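Local coordinates for aminotransferase, class V family protein (Trichomonas vaginalis, PDB 5F8V) that probably catalyses the pyridoxal-phosphate-dependent exchange of an amino group between O-phospho-L-serine and 2-oxoglutarate, the second step of serine synthesis from 3-phosphoglycerate, at residues A95-C100 against K143-A148; F151-N156 against Q165-V170; A172-D177 against W190-C195. All coordinates share one frame; numbering follows the deposited sequence.

Contact 1: residues A95-C100 against K143-A148; sequences AVDYLC and KLSEDA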
# COMPACT_ATOMS: atom_id res chain seq x y z
N ALA A 95 19.19 -17.84 16.00
CA ALA A 95 18.03 -18.65 15.64
C ALA A 95 16.72 -17.86 15.65
O ALA A 95 16.62 -16.82 16.31
CB ALA A 95 17.92 -19.86 16.56
N VAL A 96 15.74 -18.37 14.90
CA VAL A 96 14.36 -17.89 14.97
C VAL A 96 13.41 -19.08 14.97
O VAL A 96 13.65 -20.07 14.27
CB VAL A 96 14.00 -16.94 13.80
CG1 VAL A 96 14.71 -15.61 13.96
CG2 VAL A 96 14.29 -17.58 12.44
N ASP A 97 12.34 -18.98 15.75
CA ASP A 97 11.34 -20.04 15.86
C ASP A 97 10.02 -19.65 15.19
O ASP A 97 9.46 -18.57 15.45
CB ASP A 97 11.12 -20.42 17.33
CG ASP A 97 12.22 -21.37 17.88
OD1 ASP A 97 12.88 -22.07 17.09
OD2 ASP A 97 12.42 -21.42 19.11
N TYR A 98 9.54 -20.55 14.32
CA TYR A 98 8.26 -20.42 13.61
C TYR A 98 7.39 -21.62 13.95
O TYR A 98 7.80 -22.76 13.73
CB TYR A 98 8.50 -20.34 12.10
CG TYR A 98 8.98 -18.97 11.65
CD1 TYR A 98 8.09 -18.06 11.10
CD2 TYR A 98 10.32 -18.59 11.80
CE1 TYR A 98 8.51 -16.80 10.70
CE2 TYR A 98 10.75 -17.32 11.40
CZ TYR A 98 9.83 -16.43 10.85
OH TYR A 98 10.22 -15.19 10.45
N LEU A 99 6.20 -21.38 14.51
CA LEU A 99 5.20 -22.43 14.69
C LEU A 99 4.25 -22.34 13.51
O LEU A 99 3.55 -21.33 13.34
CB LEU A 99 4.45 -22.28 16.01
CG LEU A 99 3.28 -23.26 16.23
CD1 LEU A 99 3.78 -24.66 16.56
CD2 LEU A 99 2.34 -22.76 17.32
N CYS A 100 4.22 -23.39 12.70
CA CYS A 100 3.40 -23.43 11.49
C CYS A 100 2.15 -24.26 11.73
O CYS A 100 2.20 -25.48 11.75
CB CYS A 100 4.22 -24.00 10.33
SG CYS A 100 5.72 -23.06 9.95
N LYS A 143 9.72 -28.06 19.74
CA LYS A 143 11.18 -28.04 19.87
C LYS A 143 11.66 -26.61 19.62
O LYS A 143 11.77 -26.17 18.48
CB LYS A 143 11.83 -29.03 18.88
CG LYS A 143 12.10 -30.42 19.45
CD LYS A 143 10.86 -31.08 20.01
CE LYS A 143 11.17 -32.41 20.68
NZ LYS A 143 9.98 -32.96 21.38
N LEU A 144 11.92 -25.89 20.71
CA LEU A 144 12.36 -24.49 20.64
C LEU A 144 13.87 -24.40 20.49
O LEU A 144 14.60 -25.32 20.88
CB LEU A 144 11.90 -23.71 21.88
CG LEU A 144 10.45 -23.86 22.34
CD1 LEU A 144 10.15 -22.83 23.42
CD2 LEU A 144 9.46 -23.75 21.19
N SER A 145 14.34 -23.29 19.93
CA SER A 145 15.76 -23.06 19.68
C SER A 145 16.38 -22.33 20.86
O SER A 145 15.71 -21.57 21.55
CB SER A 145 15.95 -22.23 18.41
OG SER A 145 15.46 -22.94 17.29
N GLU A 146 17.68 -22.56 21.08
CA GLU A 146 18.37 -22.07 22.27
C GLU A 146 18.40 -20.55 22.33
O GLU A 146 17.98 -19.95 23.32
CB GLU A 146 19.80 -22.63 22.34
CG GLU A 146 20.49 -22.44 23.69
CD GLU A 146 22.00 -22.68 23.62
OE1 GLU A 146 22.77 -21.74 23.93
OE2 GLU A 146 22.41 -23.80 23.24
N ASP A 147 18.90 -19.93 21.26
CA ASP A 147 19.10 -18.48 21.22
C ASP A 147 18.12 -17.84 20.23
O ASP A 147 18.52 -17.13 19.32
CB ASP A 147 20.56 -18.18 20.84
CG ASP A 147 20.92 -16.70 20.95
OD1 ASP A 147 20.54 -16.06 21.95
OD2 ASP A 147 21.57 -16.19 20.03
N ALA A 148 16.83 -18.11 20.44
CA ALA A 148 15.79 -17.66 19.50
C ALA A 148 15.49 -16.17 19.65
O ALA A 148 15.26 -15.68 20.75
CB ALA A 148 14.52 -18.48 19.69
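Ala95 meets the 143-148 loop just where the loop turns into a strand. Its bridge partner is Ala148, with the two CA atoms 4.6 Å apart in parallel register, and both methyl groups lie on the same face of the sheet. The polar side of this pairing is modest: Ala95 N gives a weak hydrogen bond to Asp147 O, and Ala148 CA lies 3.4 Å from Ala95 O in a CA-H...O contact. Ala95 CB also rests against Ser145 CB at 3.6 Å, where the loop passes the start of strand 95-98.

Two residues on, the buried Asp97 does the real gripping. With CG set beside the backbone N and anti to the carbonyl carbon (chi1 -80°), its carboxylate reaches the loop, and Ser145 holds both oxygens. Asp97 OD2 receives Ser145 N through its syn lone pair, at 2.8 Å and almost straight (175° at the hydrogen). Ser145 OG donates to Asp97 OD1 at 2.7 Å, again on the syn side but 24° out of the carboxylate plane. This two-pronged grip fixes the rotation of the carboxylate, and Leu144 CB and Ala148 CB, 3.6 and 3.7 Å from Asp97 OD2, pack against it.

Asn123 of strand 121-124 ties in from the next strand, its ND2 bonding both Asp97 OD1 and Lys143 O. Strand 95-98 thus runs between strands 121-124 and 148-154, its Asp97 face under the loop, while Val96 and Tyr98 pack on helix 103-115.

Contact 2: residues F151-N156 against Q165-V170; sequences FYYCDN and QQFPDV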
# COMPACT_ATOMS: atom_id res chain seq x y z
N PHE A 151 9.52 -15.99 18.71
CA PHE A 151 8.64 -17.11 18.43
C PHE A 151 7.52 -16.55 17.56
O PHE A 151 6.69 -15.77 18.03
CB PHE A 151 8.08 -17.68 19.74
CG PHE A 151 7.18 -18.87 19.55
CD1 PHE A 151 7.69 -20.16 19.68
CD2 PHE A 151 5.83 -18.71 19.26
CE1 PHE A 151 6.86 -21.26 19.53
CE2 PHE A 151 5.00 -19.80 19.10
CZ PHE A 151 5.52 -21.08 19.23
N TYR A 152 7.51 -16.93 16.28
CA TYR A 152 6.53 -16.43 15.32
C TYR A 152 5.37 -17.41 15.20
O TYR A 152 5.59 -18.62 15.12
CB TYR A 152 7.18 -16.22 13.95
CG TYR A 152 6.23 -15.67 12.91
CD1 TYR A 152 5.29 -16.49 12.28
CD2 TYR A 152 6.27 -14.32 12.56
CE1 TYR A 152 4.41 -15.99 11.34
CE2 TYR A 152 5.40 -13.81 11.61
CZ TYR A 152 4.48 -14.65 11.01
OH TYR A 152 3.62 -14.15 10.08
N TYR A 153 4.15 -16.88 15.16
CA TYR A 153 2.96 -17.71 14.89
C TYR A 153 1.77 -16.91 14.39
O TYR A 153 1.73 -15.69 14.53
CB TYR A 153 2.55 -18.51 16.13
CG TYR A 153 1.66 -17.80 17.13
CD1 TYR A 153 2.18 -16.88 18.03
CD2 TYR A 153 0.30 -18.09 17.19
CE1 TYR A 153 1.36 -16.24 18.96
CE2 TYR A 153 -0.52 -17.46 18.12
CZ TYR A 153 0.02 -16.53 19.01
OH TYR A 153 -0.81 -15.93 19.92
N CYS A 154 0.81 -17.62 13.83
CA CYS A 154 -0.41 -17.04 13.29
C CYS A 154 -1.56 -17.29 14.25
O CYS A 154 -1.93 -18.44 14.52
CB CYS A 154 -0.73 -17.66 11.94
SG CYS A 154 -2.12 -16.86 11.13
N ASP A 155 -2.11 -16.22 14.79
CA ASP A 155 -3.17 -16.35 15.80
C ASP A 155 -4.45 -16.95 15.22
O ASP A 155 -5.14 -17.67 15.91
CB ASP A 155 -3.46 -15.00 16.45
CG ASP A 155 -4.07 -15.14 17.82
OD1 ASP A 155 -3.52 -15.89 18.65
OD2 ASP A 155 -5.10 -14.50 18.08
N ASN A 156 -4.74 -16.66 13.95
CA ASN A 156 -5.91 -17.22 13.27
C ASN A 156 -5.60 -17.64 11.84
O ASN A 156 -5.37 -16.80 10.97
CB ASN A 156 -7.08 -16.22 13.30
CG ASN A 156 -8.34 -16.79 12.68
OD1 ASN A 156 -8.99 -17.68 13.24
ND2 ASN A 156 -8.66 -16.34 11.47
N GLN A 165 -6.91 -19.68 21.46
CA GLN A 165 -7.76 -19.01 22.47
C GLN A 165 -6.95 -18.06 23.36
O GLN A 165 -7.48 -17.05 23.82
CB GLN A 165 -8.51 -20.04 23.31
CG GLN A 165 -9.44 -20.91 22.47
CD GLN A 165 -10.45 -21.69 23.29
OE1 GLN A 165 -10.14 -22.18 24.38
NE2 GLN A 165 -11.67 -21.83 22.77
N GLN A 166 -5.68 -18.39 23.60
CA GLN A 166 -4.76 -17.55 24.39
C GLN A 166 -3.36 -17.61 23.78
O GLN A 166 -3.06 -18.53 23.02
CB GLN A 166 -4.74 -18.01 25.85
CG GLN A 166 -4.11 -19.38 26.08
CD GLN A 166 -4.62 -20.07 27.33
OE1 GLN A 166 -3.88 -20.25 28.30
NE2 GLN A 166 -5.88 -20.48 27.31
N PHE A 167 -2.51 -16.64 24.10
CA PHE A 167 -1.13 -16.63 23.57
C PHE A 167 -0.35 -17.85 24.10
O PHE A 167 -0.57 -18.26 25.23
CB PHE A 167 -0.37 -15.36 23.97
CG PHE A 167 -0.90 -14.07 23.36
CD1 PHE A 167 -1.86 -14.06 22.34
CD2 PHE A 167 -0.40 -12.85 23.81
CE1 PHE A 167 -2.31 -12.86 21.81
CE2 PHE A 167 -0.84 -11.66 23.27
CZ PHE A 167 -1.80 -11.66 22.28
N PRO A 168 0.54 -18.42 23.26
CA PRO A 168 1.43 -19.47 23.76
C PRO A 168 2.36 -18.98 24.88
O PRO A 168 2.62 -17.77 24.99
CB PRO A 168 2.26 -19.85 22.53
CG PRO A 168 1.47 -19.40 21.36
CD PRO A 168 0.75 -18.17 21.83
N ASP A 169 2.82 -19.93 25.69
CA ASP A 169 3.81 -19.68 26.73
C ASP A 169 5.17 -20.20 26.25
O ASP A 169 5.40 -21.41 26.20
CB ASP A 169 3.38 -20.39 28.02
CG ASP A 169 4.27 -20.07 29.21
OD1 ASP A 169 4.93 -19.00 29.21
OD2 ASP A 169 4.29 -20.88 30.16
N VAL A 170 6.04 -19.27 25.86
CA VAL A 170 7.39 -19.61 25.39
C VAL A 170 8.37 -18.55 25.87
O VAL A 170 7.97 -17.41 26.15
CB VAL A 170 7.47 -19.73 23.85
CG1 VAL A 170 6.62 -20.89 23.35
CG2 VAL A 170 7.09 -18.43 23.16
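Tyr153 and Pro168 meet where the loop before strand 174-177 runs back over strand 148-154, on the large seven-stranded sheet typical of fold type I aminotransferases. The two segments run nearly antiparallel, 165° apart, but no hydrogen bond joins them; side chains do the work.

From Tyr153 CB, the chi1 of 86° places CG between the backbone N and the carbonyl carbon and sends the ring out toward the loop. Neither CB nor CG touches the loop; contact begins at CE1, 3.5 Å from Pro168 CD. CE2 lies 4.0 Å from Pro168 CD, while CZ comes closer to it, at 3.3 Å. Pro168 CG sits over the ring face in a CH-pi contact, only 14° off the normal. At the tip, OH comes within 3.2 Å of Phe167 CD1, approaching that ring obliquely, and donates to Asp155 OD1 at 3.0 Å from above the carboxylate plane. That bond fixes where the phenol hydroxyl points; Asp155 OD2 in turn is held by Asn181 and Arg185.

Two residues before Tyr153, Val170 lays both methyls on one side of Phe151: CG1 lies over the ring face, 4.1 Å from the centroid, while CG2 presses on Phe151 CG at 3.6 Å.

Contact 3: residues A172-D177 against W190-C195; sequences APLIID and WEKVGC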
# COMPACT_ATOMS: atom_id res chain seq x y z
N ALA A 172 10.98 -16.88 24.27
CA ALA A 172 11.22 -15.77 23.36
C ALA A 172 9.98 -14.88 23.19
O ALA A 172 8.85 -15.35 23.41
CB ALA A 172 11.71 -16.27 22.01
N PRO A 173 10.17 -13.60 22.84
CA PRO A 173 9.02 -12.73 22.59
C PRO A 173 8.20 -13.17 21.37
O PRO A 173 8.76 -13.67 20.40
CB PRO A 173 9.64 -11.34 22.38
CG PRO A 173 11.08 -11.58 22.12
CD PRO A 173 11.44 -12.84 22.84
N LEU A 174 6.89 -12.99 21.46
CA LEU A 174 5.97 -13.44 20.42
C LEU A 174 5.91 -12.44 19.29
O LEU A 174 5.85 -11.22 19.52
CB LEU A 174 4.56 -13.62 20.99
CG LEU A 174 4.39 -14.65 22.11
CD1 LEU A 174 3.04 -14.44 22.79
CD2 LEU A 174 4.52 -16.07 21.59
N ILE A 175 5.92 -12.96 18.06
CA ILE A 175 5.59 -12.16 16.89
C ILE A 175 4.37 -12.82 16.25
O ILE A 175 4.46 -13.97 15.81
CB ILE A 175 6.76 -12.07 15.89
CG1 ILE A 175 7.94 -11.36 16.57
CG2 ILE A 175 6.30 -11.32 14.64
CD1 ILE A 175 9.09 -11.00 15.68
N ILE A 176 3.26 -12.09 16.21
CA ILE A 176 1.96 -12.68 15.96
C ILE A 176 1.30 -12.09 14.70
O ILE A 176 1.09 -10.87 14.61
CB ILE A 176 1.00 -12.51 17.17
CG1 ILE A 176 1.74 -12.78 18.50
CG2 ILE A 176 -0.21 -13.41 17.02
CD1 ILE A 176 0.87 -12.82 19.73
N ASP A 177 0.99 -12.95 13.74
CA ASP A 177 0.16 -12.55 12.59
C ASP A 177 -1.30 -12.64 13.01
O ASP A 177 -1.85 -13.74 13.16
CB ASP A 177 0.43 -13.43 11.37
CG ASP A 177 -0.36 -13.00 10.12
OD1 ASP A 177 -1.10 -11.99 10.14
OD2 ASP A 177 -0.22 -13.68 9.10
N TRP A 190 0.44 -8.44 27.21
CA TRP A 190 1.37 -7.65 26.39
C TRP A 190 2.85 -7.94 26.71
O TRP A 190 3.70 -7.86 25.82
CB TRP A 190 1.07 -6.15 26.50
CG TRP A 190 -0.23 -5.75 25.86
CD1 TRP A 190 -1.43 -5.57 26.49
CD2 TRP A 190 -0.47 -5.52 24.47
NE1 TRP A 190 -2.39 -5.23 25.57
CE2 TRP A 190 -1.83 -5.19 24.33
CE3 TRP A 190 0.35 -5.56 23.33
CZ2 TRP A 190 -2.40 -4.90 23.09
CZ3 TRP A 190 -0.22 -5.27 22.09
CH2 TRP A 190 -1.58 -4.94 21.98
N GLU A 191 3.14 -8.29 27.96
CA GLU A 191 4.50 -8.71 28.36
C GLU A 191 5.12 -9.86 27.53
O GLU A 191 6.34 -9.99 27.50
CB GLU A 191 4.55 -9.06 29.87
CG GLU A 191 3.83 -10.34 30.30
CD GLU A 191 2.34 -10.15 30.61
OE1 GLU A 191 1.79 -9.06 30.36
OE2 GLU A 191 1.72 -11.11 31.10
N LYS A 192 4.28 -10.68 26.90
CA LYS A 192 4.74 -11.79 26.04
C LYS A 192 5.08 -11.39 24.60
O LYS A 192 5.63 -12.20 23.84
CB LYS A 192 3.65 -12.88 25.94
CG LYS A 192 3.22 -13.49 27.26
CD LYS A 192 2.08 -14.47 27.03
CE LYS A 192 1.77 -15.25 28.30
NZ LYS A 192 2.84 -16.21 28.65
N VAL A 193 4.73 -10.15 24.23
CA VAL A 193 4.64 -9.72 22.84
C VAL A 193 5.81 -8.82 22.42
O VAL A 193 6.04 -7.76 23.00
CB VAL A 193 3.32 -8.94 22.60
CG1 VAL A 193 3.23 -8.44 21.15
CG2 VAL A 193 2.11 -9.79 22.96
N GLY A 194 6.54 -9.27 21.40
CA GLY A 194 7.51 -8.46 20.70
C GLY A 194 6.85 -7.63 19.62
O GLY A 194 7.08 -6.42 19.53
N CYS A 195 6.01 -8.28 18.80
CA CYS A 195 5.37 -7.61 17.66
C CYS A 195 4.03 -8.26 17.28
O CYS A 195 3.90 -9.47 17.28
CB CYS A 195 6.30 -7.62 16.46
SG CYS A 195 5.63 -6.87 14.95
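Leu174 turns its CG anti to its own carbonyl carbon (chi1 -61°), which lays CG beside the backbone N and therefore next to the oxygen that N bonds, Lys192 O. Lys192 takes the same first torsion, and the two side chains run side by side in one direction, with Leu174 CD1 3.6 Å from Lys192 CB. The oxygen of Lys192 is met in the carbonyl plane by Leu174 N at 2.8 Å.

The backbone then breaks register. Leu174 pairs with Val193 and Ile175 with Cys195, both parallel, so Gly194 is the extra residue of a beta bulge. Its helix-like backbone (phi -85°, psi -48°) turns the chain and brings two successive N-H groups onto one acceptor: Leu174 O receives Gly194 N at 2.8 Å, slightly tilted from the carbonyl plane, and Cys195 N at 3.0 Å, within it. Beyond the bulge regular pairing resumes, Ile176 N bonding Cys195 O at 2.9 Å, while Cys195 CB packs against Ile175 CG1 at 4.1 Å.

The bulge lies in the heart of the sheet, strand 174-177 being bonded along its other edge to strand 148-154. Phe167 packs on Leu174 and Val193 on one face; on the other, Ile175 and Cys195 lie on Ile85 of helix 78-89. Farther along the strand, Asp177 OD2 comes close to N1 of the cofactor pyridine, carried by the modified lysine at position 202.

The three contacts follow one another along the chain, each closing before the next opens, and all reach the same seven-stranded mixed sheet. Contacts 2 and 3 have centres about 8 Å apart; contact 1 lies about 13 Å from each. Strand 148-154 sits between strands 95-98 and 174-177: Tyr152 N is 2.7 Å from Asp97 O, and Phe151 O is 2.9 Å from Ile175 N, both probable hydrogen bonds. Side chains join the contacts too, as where Tyr153 CE1 packs on Ile176 CG1. Contact 1 lies toward the outer strand 121-124, whereas contact 3 belongs to the inner strands, whose strand 174-177 ends at Asp177, close to the cofactor ring.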